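Local coordinates for protein octaprenyl Pyrophosphate Synthase (Helicobacter pylori, PDB 3TC1) that probably builds the eight-unit octaprenyl diphosphate chain by adding isopentenyl diphosphate units to a shorter allylic diphosphate, at residues 68-71 and 72-75; 109-112 and 113-117; 134-137 and 138-142; 179-182 and 183-186. All blocks are in the same frame, centred on the assembly; numbering follows the deposited sequence.

How the contacts relate
All four contacts are local, each formed within a turn or two of one helix or at its start. Contacts 1, 2 and 3 lie on helices 53-80, 92-116 and 121-144; contact 1 touches both others, through Ser73 against Tyr109 and Ile69 against Leu134, whereas contacts 2 and 3 come no closer than about 5 Å between nearest atoms. Contacts 2 and 3 are buried and both meet the second subunit; contact 1, partly buried, does not. Their chemistry differs: a serine hydroxyl on a backbone carbonyl in contact 1, lysine-glutamate and arginine-glutamate pairs in contacts 2 and 3. Contact 4, at the surface, begins helix 182-205 with an aspartate cap.

Contact 1. Residues 68-71 and 72-75; sequences MIQT and ASLL
Gln70 meets Ser73 and Leu74 one turn further along helix 53-80, partly through its side chain and partly through its carbonyl. From CB the chain of Gln70 leaves with CG anti to the backbone N (chi1 176°), then bends at chi2 (62°), which turns the amide along the outside of the helix toward the next turn. There Gln70 CD lies 4.1 Å from Ser73 OG, and on one branch Gln70 OE1 stands 3.8 Å from the same hydroxyl. The other branch, Gln70 NE2, rests 3.9 Å from Leu74 CD2, in van der Waals contact. The backbone oxygen Gln70 O is gripped twice: Leu74 N donates the regular helical bond, and Ser73 OG donates a second of 2.6 Å. Both donors come from the same face of the carbonyl plane, the hydroxyl at a C=O...OG angle of 122°. Thr71, held by its OG1 to Glu67 O, and Ala72 lean on Phe108 of helix 92-116, while Ile69 and Gln70 touch Phe166 of helix 152-177. A serine hydroxyl returned to a carbonyl of the preceding turn is a familiar feature of alpha-helices, here in a long helix of the all-helical polyprenyl synthase fold.

Contact 2. Residues 109-112 and 113-117; sequences YSKA and FFELS
Lys111 and Glu115, one helical turn apart, reach toward each other and cross at a slant, joined at their ends by a salt bridge of 2.9 Å between Lys111 NZ and Glu115 OE2. The lysine chain turns at its second torsion (chi2 58°) and then runs straight to NZ, which sends its tip up the helix; Glu115, bent at its own chi2, turns its carboxylate across to meet it. The ammonium uses the anti lone pair of OE2, the one facing away from OE1, while Glu115 OE1 forms a second salt bridge with Lys118 NZ. The aliphatic parts come close too: Lys111 CE lies 3.5 Å from Glu115 OE2, and Glu115 CG packs 3.5 Å from Lys111 O. Phe114 turns the edge of its ring to the same carboxylate, with Glu115 OE2 in the ring plane. Phe114 CB sits 3.4 Å from Ser110 O, whereas the ring of Phe113 is carried away from the preceding turn. At the last turn Ser117 OG donates a 2.6 Å bond to Phe114 O.

Lys111 NZ has a second carboxylate, Glu19, and the lysine makes a cation-pi contact with Trp16, so its charge is probably well compensated in this buried place. Phe113 stacks on Phe113 of the second subunit and, with Leu116, packs on helix 121-144, while Tyr109 and Lys111 lean on helix 53-80, placing this part of helix 92-116 between those two helices and the second subunit.

Contact 3. Residues 134-137 and 138-142; sequences LSRG and EIEDV
Arg136 and Glu140 lie side by side on helix 121-144 and point the same way, with guanidinium and carboxylate planes 27° apart. Much of their touch is between the carboxylate and the aliphatic part of the arginine: Glu140 OE1 stands 3.5 Å from Arg136 CG, and its approach to Arg136 NE, at 3.7 Å, makes only a long salt bridge. With CG anti to its own carbonyl carbon (chi1 -76°), Glu140 folds back over the preceding turn, bringing its CG to 3.1 Å from Arg136 O. The other oxygen, Glu140 OE2, lies over the backbone of Gly137, 3.4 Å from its CA. Under these side chains the helix is bonded regularly, Glu140 N to Arg136 O at 2.9 Å and Asp141 N to Gly137 O at 2.8 Å. Next to the pair, Ile139 CG1 rests 3.4 Å from Ser135 O.

The helix belongs to the all-helical polyprenyl synthase fold, and a magnesium ion is bound about 9 Å from the side chain of Asp141. Facing the pair, helix 152-177 supplies a salt-bridge partner for each, Arg157 NE for Glu140 OE1 and Asp161 OD2 for Arg136 NE; the like-charged Glu140 OE2 and Asp161 OD2 lie close, probably tempered by the two arginines. From the second subunit, Ile20 O accepts from Arg136 NH1, the strongest polar contact of the arginine, and Met103 packs on Ile139. On another side of the helix Glu138 OE2 forms a salt bridge with Lys162, which also makes a weak, long ion pair with Asp141.

Contact 4. Residues 179-182 and 183-186; sequences NKDA and KIYA
Helix 182-205 opens with an N-cap aspartate: Asp181, the residue just before the first turn, accepts a hydrogen bond on its OD1 from Ile184 N, 3.1 Å long with an N-H...O angle of 160°. The amide meets the oxygen from above the carboxylate, 53° out of its plane, so the carboxylate does not point straight at it. CG of Asp181 stands anti to the backbone N (chi1 -179°), which swings OD1 over the start of the helix, 3.0 Å from Lys183 N. The negative charge beside the helix start probably suits the local dipole. Asp181 and Ile184 cross at about a right angle, and Ile184 CG1 packs 3.4 Å from Asp181 CG. Helical bonding sets in gradually, for the bonds from Ile184 N and Tyr185 N to Asp181 O are both weak, while Ala186 N to Ala182 O is a regular 3.0 Å. Just before the cap, a Schellman motif with Asn179 as its C-prime residue ends helix 152-177, and Ala182 and Ala186 pack on Lys172 of that helix. Lys180 bends at its last two torsions and runs past the Tyr185 ring, where Lys180 CE lies 3.7 Å from Tyr185 OH. Tyr185 turns a ring edge to the cap residue, its CD2 lying 3.3 Å from Asp181 O, near the ring plane.

Contact 1. Residues 68-71 and 72-75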
loop_
_atom_site.group_PDB
_atom_site.type_symbol
_atom_site.label_atom_id
_atom_site.label_comp_id
_atom_site.label_asym_id
_atom_site.label_seq_id
_atom_site.Cartn_x
_atom_site.Cartn_y
_atom_site.Cartn_z
ATOM N N MET B 68 5.250 -6.661 9.410
ATOM C CA MET B 68 4.076 -6.538 8.550
ATOM C C MET B 68 4.363 -5.620 7.373
ATOM O O MET B 68 3.877 -5.848 6.264
ATOM C CB MET B 68 2.869 -6.055 9.356
ATOM C CG MET B 68 2.330 -7.157 10.249
ATOM S SD MET B 68 0.832 -6.752 11.123
ATOM C CE MET B 68 -0.361 -6.770 9.793
ATOM N N ILE B 69 5.167 -4.590 7.616
ATOM C CA ILE B 69 5.561 -3.662 6.563
ATOM C C ILE B 69 6.417 -4.438 5.563
ATOM O O ILE B 69 6.232 -4.331 4.348
ATOM C CB ILE B 69 6.389 -2.488 7.142
ATOM C CG1 ILE B 69 5.461 -1.526 7.891
ATOM C CG2 ILE B 69 7.140 -1.764 6.033
ATOM C CD1 ILE B 69 6.198 -0.491 8.715
ATOM N N GLN B 70 7.362 -5.214 6.083
ATOM C CA GLN B 70 8.237 -6.013 5.233
ATOM C C GLN B 70 7.391 -6.963 4.376
ATOM O O GLN B 70 7.617 -7.090 3.175
ATOM C CB GLN B 70 9.224 -6.822 6.093
ATOM C CG GLN B 70 10.130 -7.769 5.304
ATOM C CD GLN B 70 11.026 -7.042 4.316
ATOM O OE1 GLN B 70 11.136 -5.818 4.346
ATOM N NE2 GLN B 70 11.683 -7.799 3.436
ATOM N N THR B 71 6.425 -7.631 4.998
ATOM C CA THR B 71 5.553 -8.557 4.272
ATOM C C THR B 71 4.739 -7.829 3.202
ATOM O O THR B 71 4.539 -8.355 2.109
ATOM C CB THR B 71 4.571 -9.288 5.218
ATOM O OG1 THR B 71 5.307 -10.099 6.140
ATOM C CG2 THR B 71 3.619 -10.186 4.414
ATOM N N ALA B 72 4.266 -6.623 3.512
ATOM C CA ALA B 72 3.484 -5.858 2.545
ATOM C C ALA B 72 4.329 -5.518 1.322
ATOM O O ALA B 72 3.869 -5.636 0.183
ATOM C CB ALA B 72 2.945 -4.572 3.182
ATOM N N SER B 73 5.563 -5.089 1.556
ATOM C CA SER B 73 6.444 -4.732 0.451
ATOM C C SER B 73 6.733 -5.944 -0.430
ATOM O O SER B 73 6.790 -5.829 -1.645
ATOM C CB SER B 73 7.763 -4.153 0.971
ATOM O OG SER B 73 8.482 -5.124 1.698
ATOM N N LEU B 74 6.918 -7.106 0.188
ATOM C CA LEU B 74 7.194 -8.324 -0.570
ATOM C C LEU B 74 5.979 -8.709 -1.413
ATOM O O LEU B 74 6.118 -9.175 -2.544
ATOM C CB LEU B 74 7.568 -9.474 0.373
ATOM C CG LEU B 74 8.873 -9.285 1.158
ATOM C CD1 LEU B 74 9.073 -10.451 2.117
ATOM C CD2 LEU B 74 10.039 -9.166 0.193
ATOM N N LEU B 75 4.787 -8.504 -0.859
ATOM C CA LEU B 75 3.556 -8.818 -1.576
ATOM C C LEU B 75 3.440 -7.960 -2.826
ATOM O O LEU B 75 3.095 -8.458 -3.893
ATOM C CB LEU B 75 2.335 -8.586 -0.683
ATOM C CG LEU B 75 2.082 -9.585 0.450
ATOM C CD1 LEU B 75 0.908 -9.089 1.292
ATOM C CD2 LEU B 75 1.788 -10.975 -0.114
#

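Contact 2. Residues 109-112 and 113-117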
loop_
_atom_site.group_PDB
_atom_site.type_symbol
_atom_site.label_atom_id
_atom_site.label_comp_id
_atom_site.label_asym_id
_atom_site.label_seq_id
_atom_site.Cartn_x
_atom_site.Cartn_y
_atom_site.Cartn_z
ATOM N N TYR B 109 -0.055 -2.906 5.224
ATOM C CA TYR B 109 0.451 -1.550 5.430
ATOM C C TYR B 109 -0.447 -0.700 6.333
ATOM O O TYR B 109 0.039 -0.046 7.250
ATOM C CB TYR B 109 0.600 -0.806 4.098
ATOM C CG TYR B 109 1.880 -1.072 3.335
ATOM C CD1 TYR B 109 3.122 -1.022 3.972
ATOM C CD2 TYR B 109 1.853 -1.321 1.959
ATOM C CE1 TYR B 109 4.307 -1.212 3.259
ATOM C CE2 TYR B 109 3.031 -1.511 1.236
ATOM C CZ TYR B 109 4.253 -1.457 1.893
ATOM O OH TYR B 109 5.416 -1.655 1.187
ATOM N N SER B 110 -1.750 -0.694 6.061
ATOM C CA SER B 110 -2.673 0.119 6.855
ATOM C C SER B 110 -2.849 -0.377 8.292
ATOM O O SER B 110 -2.877 0.426 9.226
ATOM C CB SER B 110 -4.032 0.241 6.146
ATOM O OG SER B 110 -4.553 -1.019 5.772
ATOM N N LYS B 111 -2.957 -1.690 8.478
ATOM C CA LYS B 111 -3.097 -2.237 9.825
ATOM C C LYS B 111 -1.829 -1.906 10.602
ATOM O O LYS B 111 -1.888 -1.541 11.775
ATOM C CB LYS B 111 -3.310 -3.756 9.781
ATOM C CG LYS B 111 -3.360 -4.438 11.162
ATOM C CD LYS B 111 -4.470 -3.881 12.064
ATOM C CE LYS B 111 -4.487 -4.587 13.419
ATOM N NZ LYS B 111 -5.483 -4.029 14.380
ATOM N N ALA B 112 -0.683 -2.017 9.937
ATOM C CA ALA B 112 0.590 -1.718 10.575
ATOM C C ALA B 112 0.686 -0.248 10.977
ATOM O O ALA B 112 1.146 0.062 12.072
ATOM C CB ALA B 112 1.744 -2.085 9.651
ATOM N N PHE B 113 0.256 0.657 10.096
ATOM C CA PHE B 113 0.307 2.088 10.406
ATOM C C PHE B 113 -0.677 2.445 11.505
ATOM O O PHE B 113 -0.424 3.347 12.312
ATOM C CB PHE B 113 -0.035 2.936 9.184
ATOM C CG PHE B 113 0.207 4.414 9.386
ATOM C CD1 PHE B 113 1.479 4.958 9.212
ATOM C CD2 PHE B 113 -0.833 5.256 9.765
ATOM C CE1 PHE B 113 1.708 6.323 9.410
ATOM C CE2 PHE B 113 -0.617 6.617 9.967
ATOM C CZ PHE B 113 0.659 7.153 9.787
ATOM N N PHE B 114 -1.811 1.756 11.522
ATOM C CA PHE B 114 -2.819 2.019 12.535
ATOM C C PHE B 114 -2.203 1.783 13.907
ATOM O O PHE B 114 -2.341 2.605 14.811
ATOM C CB PHE B 114 -4.028 1.102 12.343
ATOM C CG PHE B 114 -5.080 1.269 13.407
ATOM C CD1 PHE B 114 -5.942 2.359 13.387
ATOM C CD2 PHE B 114 -5.175 0.359 14.458
ATOM C CE1 PHE B 114 -6.883 2.544 14.402
ATOM C CE2 PHE B 114 -6.111 0.535 15.479
ATOM C CZ PHE B 114 -6.965 1.629 15.451
ATOM N N GLU B 115 -1.515 0.656 14.053
ATOM C CA GLU B 115 -0.876 0.323 15.314
ATOM C C GLU B 115 0.312 1.254 15.567
ATOM O O GLU B 115 0.598 1.624 16.711
ATOM C CB GLU B 115 -0.412 -1.137 15.294
ATOM C CG GLU B 115 -1.538 -2.158 15.161
ATOM C CD GLU B 115 -2.598 -2.025 16.244
ATOM O OE1 GLU B 115 -2.261 -1.589 17.363
ATOM O OE2 GLU B 115 -3.769 -2.372 15.980
ATOM N N LEU B 116 0.991 1.641 14.490
ATOM C CA LEU B 116 2.157 2.522 14.575
ATOM C C LEU B 116 1.851 3.869 15.239
ATOM O O LEU B 116 2.685 4.419 15.970
ATOM C CB LEU B 116 2.732 2.759 13.169
ATOM C CG LEU B 116 3.969 3.658 13.049
ATOM C CD1 LEU B 116 5.118 3.092 13.884
ATOM C CD2 LEU B 116 4.381 3.756 11.582
ATOM N N SER B 117 0.657 4.390 14.998
ATOM C CA SER B 117 0.252 5.673 15.571
ATOM C C SER B 117 0.282 5.693 17.103
ATOM O O SER B 117 0.217 6.756 17.720
ATOM C CB SER B 117 -1.151 6.029 15.089
ATOM O OG SER B 117 -2.090 5.079 15.554
#

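Contact 3. Residues 134-137 and 138-142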
loop_
_atom_site.group_PDB
_atom_site.type_symbol
_atom_site.label_atom_id
_atom_site.label_comp_id
_atom_site.label_asym_id
_atom_site.label_seq_id
_atom_site.Cartn_x
_atom_site.Cartn_y
_atom_site.Cartn_z
ATOM N N LEU B 134 10.943 3.081 0.565
ATOM C CA LEU B 134 10.833 1.740 -0.003
ATOM C C LEU B 134 10.042 1.830 -1.311
ATOM O O LEU B 134 10.349 1.154 -2.293
ATOM C CB LEU B 134 10.096 0.800 0.956
ATOM C CG LEU B 134 10.770 0.404 2.269
ATOM C CD1 LEU B 134 9.780 -0.371 3.128
ATOM C CD2 LEU B 134 12.006 -0.433 1.980
ATOM N N SER B 135 9.011 2.667 -1.323
ATOM C CA SER B 135 8.207 2.805 -2.531
ATOM C C SER B 135 8.980 3.561 -3.611
ATOM O O SER B 135 8.857 3.251 -4.795
ATOM C CB SER B 135 6.874 3.504 -2.225
ATOM O OG SER B 135 7.041 4.897 -2.000
ATOM N N ARG B 136 9.788 4.539 -3.213
ATOM C CA ARG B 136 10.574 5.284 -4.190
ATOM C C ARG B 136 11.641 4.353 -4.765
ATOM O O ARG B 136 11.941 4.395 -5.960
ATOM C CB ARG B 136 11.253 6.501 -3.550
ATOM C CG ARG B 136 12.044 7.336 -4.547
ATOM C CD ARG B 136 12.636 8.582 -3.910
ATOM N NE ARG B 136 13.735 8.284 -3.000
ATOM C CZ ARG B 136 14.202 9.132 -2.088
ATOM N NH1 ARG B 136 13.664 10.337 -1.961
ATOM N NH2 ARG B 136 15.205 8.774 -1.296
ATOM N N GLY B 137 12.206 3.512 -3.903
ATOM C CA GLY B 137 13.225 2.575 -4.337
ATOM C C GLY B 137 12.666 1.529 -5.282
ATOM O O GLY B 137 13.338 1.106 -6.220
ATOM N N GLU B 138 11.432 1.103 -5.039
ATOM C CA GLU B 138 10.813 0.102 -5.893
ATOM C C GLU B 138 10.618 0.688 -7.292
ATOM O O GLU B 138 10.899 0.031 -8.292
ATOM C CB GLU B 138 9.467 -0.334 -5.310
ATOM C CG GLU B 138 8.703 -1.302 -6.195
ATOM C CD GLU B 138 9.439 -2.614 -6.417
ATOM O OE1 GLU B 138 8.945 -3.429 -7.224
ATOM O OE2 GLU B 138 10.498 -2.835 -5.790
ATOM N N ILE B 139 10.150 1.929 -7.358
ATOM C CA ILE B 139 9.938 2.590 -8.640
ATOM C C ILE B 139 11.270 2.800 -9.343
ATOM O O ILE B 139 11.384 2.596 -10.548
ATOM C CB ILE B 139 9.236 3.947 -8.463
ATOM C CG1 ILE B 139 7.796 3.719 -8.009
ATOM C CG2 ILE B 139 9.258 4.730 -9.772
ATOM C CD1 ILE B 139 7.027 4.994 -7.753
ATOM N N GLU B 140 12.274 3.215 -8.583
ATOM C CA GLU B 140 13.603 3.430 -9.129
ATOM C C GLU B 140 14.134 2.122 -9.716
ATOM O O GLU B 140 14.684 2.093 -10.812
ATOM C CB GLU B 140 14.551 3.911 -8.026
ATOM C CG GLU B 140 14.361 5.369 -7.623
ATOM C CD GLU B 140 15.080 5.732 -6.327
ATOM O OE1 GLU B 140 15.226 6.942 -6.050
ATOM O OE2 GLU B 140 15.488 4.816 -5.579
ATOM N N ASP B 141 13.949 1.036 -8.977
ATOM C CA ASP B 141 14.429 -0.268 -9.410
ATOM C C ASP B 141 13.839 -0.732 -10.743
ATOM O O ASP B 141 14.565 -1.218 -11.607
ATOM C CB ASP B 141 14.153 -1.305 -8.317
ATOM C CG ASP B 141 15.115 -2.490 -8.369
ATOM O OD1 ASP B 141 16.281 -2.303 -8.781
ATOM O OD2 ASP B 141 14.710 -3.603 -7.976
ATOM N N VAL B 142 12.536 -0.593 -10.949
ATOM C CA VAL B 142 12.027 -1.067 -12.228
ATOM C C VAL B 142 12.282 -0.066 -13.359
ATOM O O VAL B 142 12.418 -0.478 -14.508
ATOM C CB VAL B 142 10.513 -1.515 -12.139
ATOM C CG1 VAL B 142 9.971 -1.240 -10.741
ATOM C CG2 VAL B 142 9.662 -0.817 -13.208
#

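Contact 4. Residues 179-182 and 183-186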
loop_
_atom_site.group_PDB
_atom_site.type_symbol
_atom_site.label_atom_id
_atom_site.label_comp_id
_atom_site.label_asym_id
_atom_site.label_seq_id
_atom_site.Cartn_x
_atom_site.Cartn_y
_atom_site.Cartn_z
ATOM N N ASN B 179 14.849 3.977 24.751
ATOM C CA ASN B 179 15.664 5.079 25.244
ATOM C C ASN B 179 17.181 4.837 25.146
ATOM O O ASN B 179 17.913 5.038 26.100
ATOM C CB ASN B 179 15.269 5.412 26.689
ATOM C CG ASN B 179 15.798 6.761 27.141
ATOM O OD1 ASN B 179 15.636 7.764 26.447
ATOM N ND2 ASN B 179 16.422 6.796 28.314
ATOM N N LYS B 180 17.634 4.320 24.046
ATOM C CA LYS B 180 19.002 4.121 23.705
ATOM C C LYS B 180 19.507 5.085 22.660
ATOM O O LYS B 180 18.784 5.692 22.135
ATOM C CB LYS B 180 19.269 2.675 23.311
ATOM C CG LYS B 180 19.044 1.727 24.358
ATOM C CD LYS B 180 19.055 0.422 23.890
ATOM C CE LYS B 180 20.307 -0.120 23.912
ATOM N NZ LYS B 180 20.503 -0.933 25.082
ATOM N N ASP B 181 20.764 5.115 22.339
ATOM C CA ASP B 181 21.293 6.120 21.446
ATOM C C ASP B 181 20.961 5.759 20.049
ATOM O O ASP B 181 21.483 4.940 19.524
ATOM C CB ASP B 181 22.767 6.092 21.590
ATOM C CG ASP B 181 23.521 7.086 20.763
ATOM O OD1 ASP B 181 23.211 7.396 19.693
ATOM O OD2 ASP B 181 24.497 7.546 21.219
ATOM N N ALA B 182 20.034 6.492 19.549
ATOM C CA ALA B 182 19.403 6.266 18.327
ATOM C C ALA B 182 20.385 6.399 17.193
ATOM O O ALA B 182 20.276 5.725 16.286
ATOM C CB ALA B 182 18.285 7.055 18.163
ATOM N N LYS B 183 21.312 7.299 17.319
ATOM C CA LYS B 183 22.338 7.528 16.281
ATOM C C LYS B 183 23.244 6.325 16.070
ATOM O O LYS B 183 23.536 5.929 14.946
ATOM C CB LYS B 183 23.201 8.771 16.614
ATOM C CG LYS B 183 24.210 9.087 15.498
ATOM C CD LYS B 183 25.183 10.196 15.866
ATOM C CE LYS B 183 26.056 9.837 17.095
ATOM N NZ LYS B 183 27.025 8.714 16.879
ATOM N N ILE B 184 23.672 5.736 17.172
ATOM C CA ILE B 184 24.542 4.572 17.124
ATOM C C ILE B 184 23.880 3.402 16.412
ATOM O O ILE B 184 24.470 2.789 15.522
ATOM C CB ILE B 184 24.948 4.107 18.548
ATOM C CG1 ILE B 184 25.874 5.145 19.184
ATOM C CG2 ILE B 184 25.611 2.742 18.469
ATOM C CD1 ILE B 184 26.272 4.813 20.603
ATOM N N TYR B 185 22.638 3.119 16.780
ATOM C CA TYR B 185 21.923 2.009 16.178
ATOM C C TYR B 185 21.397 2.265 14.772
ATOM O O TYR B 185 21.244 1.329 13.989
ATOM C CB TYR B 185 20.820 1.558 17.131
ATOM C CG TYR B 185 21.409 0.940 18.382
ATOM C CD1 TYR B 185 21.938 -0.350 18.357
ATOM C CD2 TYR B 185 21.512 1.670 19.567
ATOM C CE1 TYR B 185 22.559 -0.895 19.473
ATOM C CE2 TYR B 185 22.135 1.134 20.692
ATOM C CZ TYR B 185 22.656 -0.149 20.636
ATOM O OH TYR B 185 23.271 -0.689 21.741
ATOM N N ALA B 186 21.128 3.524 14.443
ATOM C CA ALA B 186 20.671 3.854 13.101
ATOM C C ALA B 186 21.876 3.622 12.190
ATOM O O ALA B 186 21.751 3.098 11.083
ATOM C CB ALA B 186 20.237 5.311 13.032
#